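Side-chain contact in carboxylesterase YBFK (Bacillus subtilis, PDB 4CCY), which hydrolyses carboxylic esters to an alcohol and a carboxylate, as a cytoplasmic carboxylesterase of the alpha/beta hydrolase superfamily: residues Ile58-Gly63 against Ala108-Asp113. Sequence-based numbering, arbitrary orientation.
Sequences ILLHGG and AEWMKD
The methyl end of M111 meets the branched end of L60 tip to tip: CE of M111 lies 3.9 Å from CD2 of L60 and 4.2 Å from its CD1, so both methyls of the leucine engage it. Two residues earlier in the strand, I58 brings CG2 to 4.2 Å from SD of M111, the two side chains running past each other in opposite directions. The thioether can reach both because its chain is folded, with chi2 at 52° and chi3 at 45°. That fold also sets CE over one face of the W110 ring, 3.6 Å above the plane and displaced toward the rim, while CH2 of the indole approaches CD2 of L60 obliquely at 4.2 Å. The axes of 58-60 and 108-113 come within 12.4 Å of each other, with N-to-C directions 141° apart; through these apolar side chains helix 104-118 packs onto strand 56-60, an inner strand of the alpha/beta hydrolase sheet flanked by strands 82-86 and 123-128. All four residues are buried. NE1 of W110 is hydrogen-bonded to T44 OG1, which ties down the polar edge of the indole. Helix 130-141 borders the same cluster, I135 touching L60 and F138 touching M111.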
loop_
_atom_site.group_PDB
_atom_site.type_symbol
_atom_site.label_atom_id
_atom_site.label_comp_id
_atom_site.label_asym_id
_atom_site.label_seq_id
_atom_site.Cartn_x
_atom_site.Cartn_y
_atom_site.Cartn_z
ATOM N N ILE A 58 5.696 7.502 5.925
ATOM C CA ILE A 58 5.985 6.374 5.043
ATOM C C ILE A 58 4.724 6.035 4.268
ATOM O O ILE A 58 3.649 5.901 4.871
ATOM C CB ILE A 58 6.389 5.104 5.852
ATOM C CG1 ILE A 58 7.595 5.366 6.776
ATOM C CG2 ILE A 58 6.617 3.900 4.931
ATOM C CD1 ILE A 58 8.903 5.671 6.078
ATOM N N LEU A 59 4.847 5.889 2.948
ATOM C CA LEU A 59 3.700 5.513 2.116
ATOM C C LEU A 59 3.865 4.124 1.528
ATOM O O LEU A 59 4.904 3.827 0.929
ATOM C CB LEU A 59 3.468 6.536 0.989
ATOM C CG LEU A 59 3.143 7.973 1.445
ATOM C CD1 LEU A 59 2.969 8.925 0.264
ATOM C CD2 LEU A 59 1.908 7.999 2.345
ATOM N N LEU A 60 2.841 3.279 1.677
ATOM C CA LEU A 60 2.894 1.921 1.127
ATOM C C LEU A 60 1.745 1.657 0.143
ATOM O O LEU A 60 0.565 1.685 0.520
ATOM C CB LEU A 60 2.963 0.873 2.248
ATOM C CG LEU A 60 4.238 0.927 3.093
ATOM C CD1 LEU A 60 4.056 0.210 4.430
ATOM C CD2 LEU A 60 5.460 0.388 2.338
ATOM N N HIS A 61 2.118 1.431 -1.120
ATOM C CA HIS A 61 1.173 1.252 -2.239
ATOM C C HIS A 61 0.435 -0.070 -2.195
ATOM O O HIS A 61 0.802 -0.991 -1.463
ATOM C CB HIS A 61 1.940 1.361 -3.558
ATOM C CG HIS A 61 3.003 0.308 -3.698
ATOM N ND1 HIS A 61 2.726 -0.942 -4.108
ATOM C CD2 HIS A 61 4.360 0.325 -3.385
ATOM C CE1 HIS A 61 3.847 -1.686 -4.087
ATOM N NE2 HIS A 61 4.848 -0.913 -3.650
ATOM N N GLY A 62 -0.613 -0.190 -3.001
ATOM C CA GLY A 62 -1.302 -1.457 -3.139
ATOM C C GLY A 62 -0.541 -2.358 -4.091
ATOM O O GLY A 62 0.312 -1.897 -4.862
ATOM N N GLY A 63 -0.850 -3.647 -4.037
ATOM C CA GLY A 63 -0.228 -4.639 -4.899
ATOM C C GLY A 63 -0.319 -4.284 -6.368
ATOM O O GLY A 63 -1.379 -3.875 -6.853
ATOM N N ALA A 108 7.826 -7.112 8.881
ATOM C CA ALA A 108 8.148 -6.101 9.890
ATOM C C ALA A 108 9.656 -5.863 10.000
ATOM O O ALA A 108 10.086 -4.733 10.211
ATOM C CB ALA A 108 7.538 -6.458 11.238
ATOM N N GLU A 109 10.454 -6.914 9.831
ATOM C CA GLU A 109 11.915 -6.744 9.806
ATOM C C GLU A 109 12.378 -5.923 8.600
ATOM O O GLU A 109 13.240 -5.050 8.737
ATOM C CB GLU A 109 12.662 -8.089 9.906
ATOM C CG GLU A 109 12.570 -8.752 11.283
ATOM C CD GLU A 109 13.148 -7.884 12.399
ATOM O OE1 GLU A 109 14.305 -7.435 12.275
ATOM O OE2 GLU A 109 12.453 -7.639 13.417
ATOM N N TRP A 110 11.790 -6.193 7.433
ATOM C CA TRP A 110 12.029 -5.395 6.227
ATOM C C TRP A 110 11.790 -3.920 6.496
ATOM O O TRP A 110 12.633 -3.094 6.180
ATOM C CB TRP A 110 11.138 -5.871 5.069
ATOM C CG TRP A 110 11.129 -4.922 3.884
ATOM C CD1 TRP A 110 12.215 -4.514 3.116
ATOM C CD2 TRP A 110 9.977 -4.221 3.310
ATOM N NE1 TRP A 110 11.823 -3.648 2.123
ATOM C CE2 TRP A 110 10.495 -3.417 2.194
ATOM C CE3 TRP A 110 8.617 -4.183 3.591
ATOM C CZ2 TRP A 110 9.662 -2.624 1.402
ATOM C CZ3 TRP A 110 7.793 -3.361 2.799
ATOM C CH2 TRP A 110 8.306 -2.604 1.732
ATOM N N MET A 111 10.646 -3.593 7.102
ATOM C CA MET A 111 10.293 -2.196 7.376
ATOM C C MET A 111 11.195 -1.537 8.414
ATOM O O MET A 111 11.489 -0.346 8.288
ATOM C CB MET A 111 8.812 -2.047 7.756
ATOM C CG MET A 111 8.289 -0.602 7.844
ATOM S SD MET A 111 8.566 0.507 6.415
ATOM C CE MET A 111 8.119 -0.543 5.024
ATOM N N LYS A 112 11.620 -2.291 9.437
ATOM C CA LYS A 112 12.609 -1.785 10.400
ATOM C C LYS A 112 13.911 -1.388 9.706
ATOM O O LYS A 112 14.462 -0.333 10.005
ATOM C CB LYS A 112 12.902 -2.796 11.517
ATOM C CG LYS A 112 11.828 -2.892 12.585
ATOM C CD LYS A 112 12.316 -3.757 13.742
ATOM C CE LYS A 112 11.142 -4.361 14.490
ATOM N NZ LYS A 112 11.633 -5.234 15.590
ATOM N N ASP A 113 14.381 -2.219 8.774
ATOM C CA ASP A 113 15.579 -1.905 7.974
ATOM C C ASP A 113 15.379 -0.631 7.146
ATOM O O ASP A 113 16.287 0.188 7.027
ATOM C CB ASP A 113 15.920 -3.045 7.003
ATOM C CG ASP A 113 16.499 -4.273 7.679
ATOM O OD1 ASP A 113 16.705 -4.281 8.912
ATOM O OD2 ASP A 113 16.753 -5.261 6.943
#